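Local coordinates for dipeptide transport protein DPPA (Bacillus subtilis, PDB 1HI9) that hydrolyses N-terminal residues from peptides containing D-amino acids, using two zinc ions per subunit inside the central chamber of a self-compartmentalizing homodecamer, at residues V7-I12 against L33-E38; L3-D8 against L99-H104; F223-Q228 against M269-C274; N233-T238 against L262-L267; R106-G111 against G120-Y125. All coordinates share one frame; numbering follows the deposited sequence.

Interaction 1 (V7-I12 against L33-E38). With ZN (zinc ion), chain G; ZN (zinc ion), chain F.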
# COMPACT_ATOMS: atom_id res chain seq x y z
N VAL A 7 -5.64 13.91 -33.25
CA VAL A 7 -5.45 14.74 -32.06
C VAL A 7 -4.56 14.12 -30.99
O VAL A 7 -4.89 13.08 -30.42
CB VAL A 7 -6.80 15.10 -31.40
CG1 VAL A 7 -6.58 16.20 -30.36
CG2 VAL A 7 -7.80 15.55 -32.45
N ASP A 8 -3.43 14.77 -30.73
CA ASP A 8 -2.49 14.33 -29.70
C ASP A 8 -2.74 15.23 -28.49
O ASP A 8 -3.60 16.12 -28.54
CB ASP A 8 -1.05 14.50 -30.20
CG ASP A 8 -0.10 13.47 -29.61
OD1 ASP A 8 -0.51 12.72 -28.71
OD2 ASP A 8 1.06 13.41 -30.06
N MET A 9 -2.00 15.02 -27.41
CA MET A 9 -2.21 15.82 -26.19
C MET A 9 -1.11 16.79 -25.76
O MET A 9 -1.41 17.89 -25.31
CB MET A 9 -2.48 14.91 -25.00
CG MET A 9 -3.91 14.90 -24.54
SD MET A 9 -4.08 14.05 -22.99
CE MET A 9 -4.86 15.29 -22.01
N GLU A 10 0.15 16.37 -25.87
CA GLU A 10 1.26 17.21 -25.42
C GLU A 10 1.26 18.62 -25.99
O GLU A 10 1.69 19.56 -25.32
CB GLU A 10 2.59 16.54 -25.74
CG GLU A 10 2.88 15.29 -24.92
CD GLU A 10 2.19 14.05 -25.47
OE1 GLU A 10 1.46 14.17 -26.47
OE2 GLU A 10 2.38 12.95 -24.90
N GLY A 11 0.76 18.76 -27.21
CA GLY A 11 0.73 20.07 -27.83
C GLY A 11 -0.54 20.85 -27.57
O GLY A 11 -0.67 21.98 -28.02
N ILE A 12 -1.49 20.27 -26.83
CA ILE A 12 -2.72 20.98 -26.54
C ILE A 12 -2.39 22.25 -25.77
O ILE A 12 -1.41 22.30 -25.01
CB ILE A 12 -3.68 20.12 -25.71
CG1 ILE A 12 -4.16 18.95 -26.55
CG2 ILE A 12 -4.86 20.95 -25.24
CD1 ILE A 12 -4.87 19.34 -27.82
N LEU A 33 -10.32 17.49 -20.80
CA LEU A 33 -11.44 18.39 -20.97
C LEU A 33 -10.99 19.48 -21.94
O LEU A 33 -11.66 19.77 -22.93
CB LEU A 33 -11.83 19.01 -19.63
CG LEU A 33 -13.32 19.37 -19.45
CD1 LEU A 33 -13.49 20.14 -18.15
CD2 LEU A 33 -13.82 20.20 -20.62
N ILE A 34 -9.84 20.07 -21.65
CA ILE A 34 -9.29 21.11 -22.51
C ILE A 34 -9.03 20.55 -23.92
O ILE A 34 -9.31 21.21 -24.92
CB ILE A 34 -7.99 21.66 -21.90
CG1 ILE A 34 -8.31 22.30 -20.55
CG2 ILE A 34 -7.33 22.68 -22.85
CD1 ILE A 34 -7.10 22.60 -19.69
N MET A 35 -8.51 19.33 -23.98
CA MET A 35 -8.22 18.66 -25.24
C MET A 35 -9.47 18.50 -26.10
O MET A 35 -9.46 18.76 -27.30
CB MET A 35 -7.61 17.28 -24.99
CG MET A 35 -7.36 16.46 -26.25
SD MET A 35 -6.81 14.81 -25.86
CE MET A 35 -6.22 14.23 -27.41
N THR A 36 -10.55 18.03 -25.48
CA THR A 36 -11.80 17.84 -26.19
C THR A 36 -12.32 19.17 -26.71
O THR A 36 -12.74 19.28 -27.86
CB THR A 36 -12.85 17.18 -25.28
OG1 THR A 36 -12.37 15.90 -24.87
CG2 THR A 36 -14.18 17.02 -26.02
N GLU A 37 -12.27 20.20 -25.87
CA GLU A 37 -12.74 21.50 -26.29
C GLU A 37 -11.89 22.10 -27.39
O GLU A 37 -12.41 22.74 -28.30
CB GLU A 37 -12.83 22.44 -25.09
CG GLU A 37 -13.89 21.97 -24.11
CD GLU A 37 -14.07 22.90 -22.94
OE1 GLU A 37 -13.06 23.19 -22.26
OE2 GLU A 37 -15.22 23.32 -22.71
N GLU A 38 -10.58 21.87 -27.32
CA GLU A 38 -9.66 22.38 -28.34
C GLU A 38 -10.05 21.79 -29.69
O GLU A 38 -10.10 22.50 -30.69
CB GLU A 38 -8.21 22.00 -28.01
CG GLU A 38 -7.22 22.41 -29.09
CD GLU A 38 -5.91 22.97 -28.52
OE1 GLU A 38 -5.96 23.84 -27.63
OE2 GLU A 38 -4.83 22.55 -28.97
ZN ZN G . 0.99 12.03 -27.14
ZN ZN F . 2.81 12.50 -29.66
O HOH W 1 -2.82 22.18 -30.40
O HOH W 2 2.74 10.76 -28.49
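Glu38 OE1 is gripped by a salt bridge from Arg190 and a hydrogen bond with Ser13, and the carboxylate held there lies alongside Ile12, whose CD1 is 3.4 Å from Glu38 OE2. A water donating to both Glu38 OE2 and Gly11 O adds a bridge between helix and loop. The rest of the contact is mostly apolar and centres on Met35. With CG anti to the backbone N (chi1 176°) and the chain extended beyond it, the Met35 methyl CE reaches 3.4 Å from Asp8 O and 3.6 Å from Val7 CG1. Met9 crosses this chain at about a right angle, its CG a tight 3.2 Å from Met35 SD, while Ile12 CG2 meets Ile34 CG2 at 3.8 Å. A type I turn, Met9 to Ile12, shapes the loop that presents Asp8 and Glu10 to the zinc ions. The loop follows strand 2-7 and rests on helix 28-48; Val7 also touches Val56 of strand 53-58, and Glu38 touches Leu101 of strand 97-103 and Leu194 of helix 187-203.

Interaction 2 (L3-D8 against L99-H104). With ZN (zinc ion), chain F; ZN (zinc ion), chain G.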
# COMPACT_ATOMS: atom_id res chain seq x y z
N LEU A 3 -12.81 15.71 -43.93
CA LEU A 3 -11.60 16.18 -43.28
C LEU A 3 -11.19 15.19 -42.18
O LEU A 3 -12.02 14.73 -41.39
CB LEU A 3 -11.84 17.57 -42.69
CG LEU A 3 -10.70 18.37 -42.05
CD1 LEU A 3 -10.55 17.96 -40.62
CD2 LEU A 3 -9.40 18.18 -42.82
N TYR A 4 -9.91 14.83 -42.16
CA TYR A 4 -9.37 13.90 -41.18
C TYR A 4 -8.63 14.65 -40.08
O TYR A 4 -7.81 15.53 -40.36
CB TYR A 4 -8.39 12.93 -41.82
CG TYR A 4 -7.84 11.91 -40.85
CD1 TYR A 4 -8.58 10.77 -40.51
CD2 TYR A 4 -6.59 12.08 -40.25
CE1 TYR A 4 -8.09 9.83 -39.60
CE2 TYR A 4 -6.09 11.15 -39.34
CZ TYR A 4 -6.84 10.02 -39.03
OH TYR A 4 -6.34 9.08 -38.16
N MET A 5 -8.88 14.27 -38.83
CA MET A 5 -8.23 14.90 -37.70
C MET A 5 -7.51 13.92 -36.78
O MET A 5 -8.07 12.92 -36.36
CB MET A 5 -9.24 15.69 -36.86
CG MET A 5 -9.46 17.12 -37.32
SD MET A 5 -10.59 18.03 -36.25
CE MET A 5 -9.66 18.14 -34.75
N SER A 6 -6.25 14.21 -36.50
CA SER A 6 -5.45 13.40 -35.60
C SER A 6 -5.17 14.31 -34.43
O SER A 6 -4.55 15.36 -34.58
CB SER A 6 -4.13 12.99 -36.26
OG SER A 6 -3.31 12.29 -35.34
N VAL A 7 -5.64 13.91 -33.25
CA VAL A 7 -5.45 14.74 -32.06
C VAL A 7 -4.56 14.12 -30.99
O VAL A 7 -4.89 13.08 -30.42
CB VAL A 7 -6.80 15.10 -31.40
CG1 VAL A 7 -6.58 16.20 -30.36
CG2 VAL A 7 -7.80 15.55 -32.45
N ASP A 8 -3.43 14.77 -30.73
CA ASP A 8 -2.49 14.33 -29.70
C ASP A 8 -2.74 15.23 -28.49
O ASP A 8 -3.60 16.12 -28.54
CB ASP A 8 -1.05 14.50 -30.20
CG ASP A 8 -0.10 13.47 -29.61
OD1 ASP A 8 -0.51 12.72 -28.71
OD2 ASP A 8 1.06 13.41 -30.06
N LEU A 99 -5.71 17.26 -40.62
CA LEU A 99 -5.44 18.31 -39.65
C LEU A 99 -4.85 17.67 -38.39
O LEU A 99 -5.50 16.85 -37.74
CB LEU A 99 -6.74 19.05 -39.31
CG LEU A 99 -6.64 20.43 -38.64
CD1 LEU A 99 -8.04 21.06 -38.55
CD2 LEU A 99 -6.04 20.30 -37.27
N PHE A 100 -3.62 18.04 -38.05
CA PHE A 100 -2.95 17.51 -36.86
C PHE A 100 -3.12 18.52 -35.73
O PHE A 100 -2.70 19.67 -35.86
CB PHE A 100 -1.46 17.27 -37.15
CG PHE A 100 -1.19 16.23 -38.20
CD1 PHE A 100 0.12 15.97 -38.61
CD2 PHE A 100 -2.21 15.49 -38.76
CE1 PHE A 100 0.38 14.99 -39.56
CE2 PHE A 100 -1.95 14.51 -39.71
CZ PHE A 100 -0.65 14.26 -40.10
N LEU A 101 -3.71 18.07 -34.63
CA LEU A 101 -3.97 18.93 -33.47
C LEU A 101 -3.26 18.47 -32.21
O LEU A 101 -3.16 17.27 -31.94
CB LEU A 101 -5.48 18.97 -33.19
CG LEU A 101 -6.17 20.29 -32.86
CD1 LEU A 101 -7.60 19.98 -32.45
CD2 LEU A 101 -5.46 21.04 -31.76
N GLY A 102 -2.79 19.43 -31.42
CA GLY A 102 -2.10 19.09 -30.19
C GLY A 102 -0.80 18.35 -30.40
O GLY A 102 -0.39 17.55 -29.55
N TYR A 103 -0.14 18.61 -31.52
CA TYR A 103 1.12 17.95 -31.80
C TYR A 103 2.29 18.60 -31.06
O TYR A 103 2.20 19.72 -30.56
CB TYR A 103 1.38 17.92 -33.30
CG TYR A 103 0.79 16.69 -33.97
CD1 TYR A 103 -0.54 16.32 -33.74
CD2 TYR A 103 1.55 15.90 -34.81
CE1 TYR A 103 -1.08 15.18 -34.32
CE2 TYR A 103 1.02 14.75 -35.40
CZ TYR A 103 -0.29 14.40 -35.15
OH TYR A 103 -0.79 13.26 -35.73
N HIS A 104 3.38 17.85 -30.99
CA HIS A 104 4.59 18.29 -30.29
C HIS A 104 5.82 18.03 -31.14
O HIS A 104 5.74 17.35 -32.15
CB HIS A 104 4.70 17.53 -28.96
CG HIS A 104 4.61 16.05 -29.12
ND1 HIS A 104 5.65 15.28 -29.58
CD2 HIS A 104 3.57 15.20 -28.94
CE1 HIS A 104 5.27 14.02 -29.67
NE2 HIS A 104 4.00 13.94 -29.29
ZN ZN F . 2.81 12.50 -29.66
ZN ZN G . 0.99 12.03 -27.14
O HOH W 2 2.74 10.76 -28.49
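Met5 and Leu99 lie side by side and point the same way, with Met5 CG 3.9 Å from Leu99 CB. Met5 is bent at its last torsion (chi3 67°), which brings its CE to 3.6 Å from Leu101 CD1, and Val7 runs alongside Leu101 on this same apolar face. Four main-chain hydrogen bonds set the parallel register, the straightest from Leu101 N to Ser6 O (2.8 Å, 177° at the hydrogen). On the face that carries Ser6 and Phe100, the ring of Tyr103 folds back so that Phe100 CB lies over its centre and Ser6 OG at its edge, in plane; Ser6 OG and Tyr103 OH are hydrogen-bonded at 2.7 Å. A phenylalanine in place of Tyr103 would probably leave buried Ser6 OG short of one partner and Asn137 without the hydroxyl it bonds. Beyond the C-terminal ends of the parallel strands 2-7 and 97-103, His104 has CG between its backbone N and carbonyl carbon, and its NE2 binds zinc at 1.9 Å. The imidazole is turned 51° from the Asp8 carboxylate. Asp8 OD2 and His104 NE2 are 3.1 Å apart because both bind this zinc: the two groups meet through the metal and not through a shared proton.

Interaction 3 (F223-Q228 against M269-C274)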
# COMPACT_ATOMS: atom_id res chain seq x y z
N PHE A 223 17.52 4.37 -31.12
CA PHE A 223 17.03 4.28 -29.75
C PHE A 223 18.00 4.90 -28.75
O PHE A 223 19.18 5.12 -29.06
CB PHE A 223 16.76 2.81 -29.38
CG PHE A 223 15.70 2.17 -30.22
CD1 PHE A 223 16.03 1.43 -31.35
CD2 PHE A 223 14.35 2.33 -29.90
CE1 PHE A 223 15.04 0.85 -32.15
CE2 PHE A 223 13.34 1.76 -30.69
CZ PHE A 223 13.69 1.02 -31.83
N ALA A 224 17.51 5.19 -27.55
CA ALA A 224 18.34 5.80 -26.52
C ALA A 224 19.49 4.90 -26.06
O ALA A 224 20.61 5.39 -25.87
CB ALA A 224 17.48 6.19 -25.33
N ASN A 225 19.22 3.60 -25.89
CA ASN A 225 20.26 2.66 -25.45
C ASN A 225 20.30 1.41 -26.33
O ASN A 225 19.40 1.16 -27.12
CB ASN A 225 20.09 2.27 -23.97
CG ASN A 225 18.79 1.52 -23.71
OD1 ASN A 225 17.88 2.02 -23.03
ND2 ASN A 225 18.70 0.31 -24.24
N TYR A 226 21.36 0.63 -26.19
CA TYR A 226 21.51 -0.58 -27.00
C TYR A 226 20.47 -1.67 -26.69
O TYR A 226 20.10 -2.46 -27.56
CB TYR A 226 22.92 -1.13 -26.83
CG TYR A 226 23.34 -2.06 -27.94
CD1 TYR A 226 23.77 -1.56 -29.18
CD2 TYR A 226 23.28 -3.44 -27.78
CE1 TYR A 226 24.15 -2.42 -30.22
CE2 TYR A 226 23.64 -4.30 -28.80
CZ TYR A 226 24.07 -3.79 -30.01
OH TYR A 226 24.41 -4.67 -31.00
N GLY A 227 20.03 -1.72 -25.44
CA GLY A 227 19.01 -2.69 -25.08
C GLY A 227 17.74 -2.54 -25.91
O GLY A 227 17.16 -3.53 -26.36
N GLN A 228 17.30 -1.31 -26.13
CA GLN A 228 16.09 -1.09 -26.90
C GLN A 228 16.32 -1.49 -28.35
O GLN A 228 15.40 -1.96 -29.02
CB GLN A 228 15.67 0.37 -26.81
CG GLN A 228 15.49 0.83 -25.37
CD GLN A 228 15.58 2.33 -25.22
OE1 GLN A 228 16.45 2.98 -25.82
NE2 GLN A 228 14.69 2.91 -24.41
N MET A 269 9.86 -0.74 -25.91
CA MET A 269 9.22 -0.32 -24.67
C MET A 269 9.44 -1.29 -23.50
O MET A 269 9.38 -0.89 -22.34
CB MET A 269 7.72 -0.15 -24.91
CG MET A 269 7.27 1.28 -25.02
SD MET A 269 7.35 2.09 -23.43
CE MET A 269 5.67 1.77 -22.83
N ARG A 270 9.71 -2.55 -23.82
CA ARG A 270 9.92 -3.57 -22.80
C ARG A 270 11.30 -3.53 -22.16
O ARG A 270 11.54 -4.16 -21.13
CB ARG A 270 9.70 -4.96 -23.41
CG ARG A 270 8.37 -5.11 -24.13
CD ARG A 270 7.21 -4.86 -23.16
NE ARG A 270 6.65 -6.10 -22.65
CZ ARG A 270 5.95 -6.97 -23.38
NH1 ARG A 270 5.72 -6.72 -24.67
NH2 ARG A 270 5.46 -8.08 -22.84
N THR A 271 12.22 -2.78 -22.76
CA THR A 271 13.59 -2.68 -22.25
C THR A 271 13.67 -2.27 -20.77
O THR A 271 13.06 -1.29 -20.34
CB THR A 271 14.42 -1.68 -23.07
OG1 THR A 271 14.30 -2.01 -24.46
CG2 THR A 271 15.89 -1.75 -22.67
N SER A 272 14.44 -3.04 -20.01
CA SER A 272 14.62 -2.78 -18.59
C SER A 272 15.97 -2.09 -18.34
O SER A 272 16.79 -1.96 -19.25
CB SER A 272 14.55 -4.10 -17.81
OG SER A 272 15.65 -4.95 -18.13
N PHE A 273 16.18 -1.67 -17.10
CA PHE A 273 17.42 -1.00 -16.70
C PHE A 273 17.63 0.28 -17.50
O PHE A 273 18.66 0.46 -18.15
CB PHE A 273 18.62 -1.95 -16.88
CG PHE A 273 19.88 -1.50 -16.18
CD1 PHE A 273 19.90 -1.33 -14.79
CD2 PHE A 273 21.04 -1.25 -16.90
CE1 PHE A 273 21.06 -0.92 -14.14
CE2 PHE A 273 22.21 -0.85 -16.26
CZ PHE A 273 22.22 -0.68 -14.87
N CYS A 274 16.64 1.16 -17.46
CA CYS A 274 16.71 2.44 -18.15
C CYS A 274 15.57 3.35 -17.68
O CYS A 274 15.31 4.39 -18.26
CB CYS A 274 16.62 2.25 -19.68
SG CYS A 274 15.01 1.66 -20.34
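Thr271 packs against Gln228 by van der Waals contact, the two side chains crossing at about a right angle. Its OG1 lies 3.2 Å from Gln228 CG, and its CB is 3.6 Å from the same carbon. The hydroxyl hydrogen-bonds Ala268 O, at the end of helix 254-268. On its other branch Thr271 CG2 sits anti to the backbone N (chi1 -51° for OG1), which turns this methyl toward the first turn of the helix, 3.8 Å from Gln228 N. Gly227 lies next to it, and a CB there would come tightly against Thr271 CG2. Farther along, the side chain of Asn225 approaches Cys274.

The polar geometry belongs to the helix itself. Asn225 occupies the N-cap position, and its backbone N donates to Gln228 OE1 at 2.8 Å with an angle of 160° at the hydrogen, the donor tilted from the carbonyl plane.

Aromatic contacts extend the tail beyond this chain: Phe273 meets His115 and Phe119 of a neighbouring subunit edge-to-face, and its backbone O accepts a hydrogen bond from Arg179 of that subunit.

The bond from the N-cap N-H to the third helical residue is the one a capping box makes on that side. Here it marks the start of helix 226-232, against which the C-terminal tail leans before reaching a neighbour's active-site histidine within the decamer.

Interaction 4 (N233-T238 against L262-L267)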
# COMPACT_ATOMS: atom_id res chain seq x y z
N ASN A 233 15.52 -5.32 -32.82
CA ASN A 233 16.25 -6.14 -33.76
C ASN A 233 15.80 -7.60 -33.74
O ASN A 233 16.34 -8.44 -34.46
CB ASN A 233 17.75 -6.02 -33.48
CG ASN A 233 18.59 -6.66 -34.56
OD1 ASN A 233 18.27 -6.55 -35.76
ND2 ASN A 233 19.68 -7.32 -34.17
N LEU A 234 14.81 -7.90 -32.91
CA LEU A 234 14.27 -9.25 -32.81
C LEU A 234 13.27 -9.45 -33.96
O LEU A 234 13.06 -10.57 -34.42
CB LEU A 234 13.54 -9.42 -31.48
CG LEU A 234 14.07 -10.40 -30.44
CD1 LEU A 234 15.58 -10.40 -30.38
CD2 LEU A 234 13.47 -10.01 -29.10
N MET A 235 12.67 -8.36 -34.42
CA MET A 235 11.70 -8.45 -35.50
C MET A 235 12.35 -8.85 -36.81
O MET A 235 13.37 -8.29 -37.21
CB MET A 235 10.99 -7.11 -35.68
CG MET A 235 9.78 -7.19 -36.58
SD MET A 235 8.94 -5.62 -36.77
CE MET A 235 9.83 -4.94 -38.21
N PRO A 236 11.77 -9.85 -37.50
CA PRO A 236 12.34 -10.30 -38.77
C PRO A 236 12.46 -9.15 -39.77
O PRO A 236 11.59 -8.28 -39.83
CB PRO A 236 11.33 -11.35 -39.24
CG PRO A 236 10.78 -11.89 -37.95
CD PRO A 236 10.57 -10.63 -37.15
N GLY A 237 13.54 -9.15 -40.54
CA GLY A 237 13.73 -8.10 -41.52
C GLY A 237 14.46 -6.87 -41.00
O GLY A 237 14.63 -5.90 -41.74
N THR A 238 14.90 -6.90 -39.74
CA THR A 238 15.61 -5.77 -39.15
C THR A 238 17.09 -6.05 -39.03
O THR A 238 17.53 -7.20 -39.09
CB THR A 238 15.09 -5.44 -37.73
OG1 THR A 238 15.36 -6.54 -36.85
CG2 THR A 238 13.60 -5.15 -37.76
N LEU A 262 5.51 0.67 -35.32
CA LEU A 262 4.66 0.32 -34.19
C LEU A 262 5.21 -0.88 -33.42
O LEU A 262 5.31 -0.85 -32.20
CB LEU A 262 3.25 0.02 -34.67
CG LEU A 262 2.50 1.22 -35.25
CD1 LEU A 262 1.14 0.77 -35.77
CD2 LEU A 262 2.32 2.30 -34.17
N VAL A 263 5.56 -1.93 -34.15
CA VAL A 263 6.10 -3.14 -33.54
C VAL A 263 7.47 -2.92 -32.90
O VAL A 263 7.68 -3.31 -31.75
CB VAL A 263 6.20 -4.27 -34.58
CG1 VAL A 263 6.87 -5.49 -33.96
CG2 VAL A 263 4.80 -4.64 -35.05
N MET A 264 8.40 -2.32 -33.65
CA MET A 264 9.75 -2.05 -33.14
C MET A 264 9.74 -1.18 -31.89
O MET A 264 10.49 -1.44 -30.96
CB MET A 264 10.61 -1.39 -34.22
CG MET A 264 11.15 -2.35 -35.28
SD MET A 264 12.04 -1.47 -36.63
CE MET A 264 10.81 -1.48 -37.81
N THR A 265 8.90 -0.15 -31.86
CA THR A 265 8.85 0.70 -30.67
C THR A 265 8.17 -0.06 -29.53
O THR A 265 8.55 0.08 -28.36
CB THR A 265 8.09 2.03 -30.95
OG1 THR A 265 6.77 1.76 -31.46
CG2 THR A 265 8.86 2.86 -31.95
N GLU A 266 7.17 -0.88 -29.87
CA GLU A 266 6.47 -1.66 -28.86
C GLU A 266 7.46 -2.62 -28.17
O GLU A 266 7.42 -2.82 -26.96
CB GLU A 266 5.33 -2.47 -29.49
CG GLU A 266 4.44 -3.15 -28.48
CD GLU A 266 3.65 -2.15 -27.64
OE1 GLU A 266 3.24 -2.51 -26.53
OE2 GLU A 266 3.44 -1.01 -28.10
N LEU A 267 8.35 -3.20 -28.96
CA LEU A 267 9.35 -4.11 -28.42
C LEU A 267 10.35 -3.34 -27.57
O LEU A 267 10.75 -3.80 -26.49
CB LEU A 267 10.10 -4.81 -29.55
CG LEU A 267 9.29 -5.79 -30.40
CD1 LEU A 267 10.05 -6.14 -31.66
CD2 LEU A 267 8.98 -7.04 -29.59
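Met235 opens a type II beta turn, Met235 to Thr238, and inserts its side chain against one flank of helix 254-268, a loop-on-helix packing beside the antiparallel sheet. The first atom, Met235 CB, lies 4.2 Å from Leu267 CD1. CG stands anti to the backbone N (chi1 -168°), and the next bond is extended as well, which carries the sulfur out to Val263: Met235 SD is 3.5 Å from Val263 CG1, the two side chains crossing at about a right angle. At SD the chain bends (chi3 89°), turning the methyl toward Met264, where Met235 CE is 3.6 Å from Met264 CE. Thr238 adds a looser contact, its CG2 sliding past Met264 SD. An alanine in place of Met235 would retain little beyond the approach to Leu267 and would probably open a gap beside Val263 and leave the end of Met264 freer to turn. Phe249 of strand 246-250 touches both methionines, which ties the packing to the sheet. Leu234 and Met235 also pack on Val263 and Pro236, respectively, of a neighbouring subunit. The turn is secured at its ends by Met235 O, which accepts Thr238 N at 3.3 Å and, in the carbonyl plane, Thr238 OG1 at 2.7 Å.

Interaction 5 (R106-G111 against G120-Y125)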
# COMPACT_ATOMS: atom_id res chain seq x y z
N ARG A 106 9.49 16.55 -32.28
CA ARG A 106 10.05 15.20 -32.33
C ARG A 106 11.14 15.07 -31.26
O ARG A 106 11.65 16.07 -30.76
CB ARG A 106 10.60 14.88 -33.73
CG ARG A 106 11.74 15.81 -34.24
CD ARG A 106 12.09 15.47 -35.69
NE ARG A 106 13.03 16.42 -36.31
CZ ARG A 106 14.35 16.34 -36.25
NH1 ARG A 106 14.94 15.35 -35.59
NH2 ARG A 106 15.09 17.25 -36.86
N ALA A 107 11.48 13.84 -30.92
CA ALA A 107 12.50 13.56 -29.91
C ALA A 107 13.85 14.21 -30.18
O ALA A 107 14.20 14.47 -31.33
CB ALA A 107 12.68 12.05 -29.78
N SER A 108 14.58 14.49 -29.11
CA SER A 108 15.91 15.06 -29.20
C SER A 108 15.98 16.51 -29.68
O SER A 108 17.06 17.00 -29.99
CB SER A 108 16.77 14.17 -30.11
OG SER A 108 16.74 12.83 -29.66
N THR A 109 14.85 17.21 -29.76
CA THR A 109 14.87 18.60 -30.19
C THR A 109 14.12 19.50 -29.19
O THR A 109 13.38 19.00 -28.34
CB THR A 109 14.24 18.77 -31.59
OG1 THR A 109 12.82 18.54 -31.51
CG2 THR A 109 14.84 17.77 -32.58
N PRO A 110 14.32 20.83 -29.28
CA PRO A 110 13.64 21.77 -28.38
C PRO A 110 12.13 21.63 -28.55
O PRO A 110 11.66 21.33 -29.64
CB PRO A 110 14.14 23.13 -28.88
CG PRO A 110 15.50 22.81 -29.42
CD PRO A 110 15.25 21.54 -30.18
N GLY A 111 11.38 21.87 -27.48
CA GLY A 111 9.93 21.74 -27.56
C GLY A 111 9.38 21.07 -26.31
O GLY A 111 9.96 20.11 -25.79
N GLY A 120 11.80 5.89 -25.48
CA GLY A 120 13.02 5.28 -25.97
C GLY A 120 13.58 5.67 -27.33
O GLY A 120 14.74 5.34 -27.62
N VAL A 121 12.82 6.35 -28.18
CA VAL A 121 13.39 6.68 -29.47
C VAL A 121 14.02 8.06 -29.50
O VAL A 121 13.52 9.02 -28.89
CB VAL A 121 12.35 6.62 -30.62
CG1 VAL A 121 11.51 5.36 -30.52
CG2 VAL A 121 11.49 7.86 -30.62
N ARG A 122 15.15 8.16 -30.19
CA ARG A 122 15.83 9.44 -30.31
C ARG A 122 15.51 10.06 -31.66
O ARG A 122 15.32 11.27 -31.74
CB ARG A 122 17.34 9.27 -30.16
CG ARG A 122 17.81 9.40 -28.73
CD ARG A 122 19.30 9.23 -28.67
NE ARG A 122 20.03 10.18 -29.52
CZ ARG A 122 20.28 11.44 -29.19
NH1 ARG A 122 19.85 11.93 -28.03
NH2 ARG A 122 20.98 12.21 -30.00
N HIS A 123 15.45 9.23 -32.70
CA HIS A 123 15.14 9.71 -34.04
C HIS A 123 14.46 8.64 -34.90
O HIS A 123 14.70 7.45 -34.75
CB HIS A 123 16.41 10.15 -34.80
CG HIS A 123 17.08 11.36 -34.23
ND1 HIS A 123 18.30 11.31 -33.60
CD2 HIS A 123 16.69 12.66 -34.20
CE1 HIS A 123 18.63 12.52 -33.19
NE2 HIS A 123 17.67 13.36 -33.54
N PHE A 124 13.60 9.11 -35.79
CA PHE A 124 12.91 8.27 -36.76
C PHE A 124 13.49 8.72 -38.10
O PHE A 124 13.75 9.92 -38.29
CB PHE A 124 11.41 8.54 -36.76
CG PHE A 124 10.63 7.75 -35.74
CD1 PHE A 124 9.38 8.19 -35.31
CD2 PHE A 124 11.13 6.55 -35.24
CE1 PHE A 124 8.64 7.45 -34.38
CE2 PHE A 124 10.40 5.81 -34.32
CZ PHE A 124 9.15 6.26 -33.89
N TYR A 125 13.69 7.80 -39.03
CA TYR A 125 14.21 8.15 -40.34
C TYR A 125 13.46 7.42 -41.45
O TYR A 125 13.20 6.21 -41.39
CB TYR A 125 15.70 7.78 -40.47
CG TYR A 125 16.68 8.55 -39.61
CD1 TYR A 125 17.16 8.02 -38.42
CD2 TYR A 125 17.12 9.82 -40.00
CE1 TYR A 125 18.06 8.73 -37.63
CE2 TYR A 125 18.02 10.54 -39.22
CZ TYR A 125 18.49 9.98 -38.04
OH TYR A 125 19.39 10.66 -37.25
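Ser108 OG donates to Arg122 O at 3.0 Å, and the C=O...donor angle of 114° shows that the hydroxyl comes in from the flank of the carbonyl, tilted from its plane. That approach follows from the serine's conformation: OG lies anti to the carbonyl carbon, while the backbone, at the third position of the type II turn from Arg106 to Thr109, has positive phi. From there OG also stands over one face of the Arg122 guanidinium, offset toward its rim, and over one face of the His123 ring, with Ser108 CB 3.6 Å from His123 NE2. Arg122 is bent at chi3, and its NE forms a salt bridge with Glu222.

Arg122 and His123 both face Glu222, a classic beta bulge where strand 121-126 turns a corner. Ala107 fits against the backbone here, its CB 3.3 Å from Val121 O and 3.4 Å from Arg122 O; its side chain is also about 5 Å from that of His115, the catalytic nucleophile.

Arg106 has CG wedged between the backbone N and the carbonyl carbon (chi1 60°), then runs extended as far as NE. This brings NH1 to the edge of the imidazole, 3.5 Å from His123 CD2, with guanidinium and ring planes 51° apart. Thr109 CG2 covers one face of the Arg106 guanidinium, and Thr109 OG1 donates to Arg106 O at 2.8 Å.

From the N terminus, interactions 1 and 2 start on the same stretch: interaction 1 closes the short loop between strand 2-7 and helix 28-48, while interaction 2 brings in strand 97-103 much later and so encloses that helix. The two touch and share both zinc ions. The chain then passes directly into interaction 5, a small loop closed onto strand 121-126 of the antiparallel sheet. Interaction 3 closes the C-terminal part of the chain, with interaction 4 nested inside its loop; both touch the same neighbouring subunit. Interaction 5 touches interaction 3 through Gly120 and Ala224, and interaction 4 through Val121, Phe124 and Thr265, whereas interactions 1 and 4 lie on opposite sides of the chain's centre.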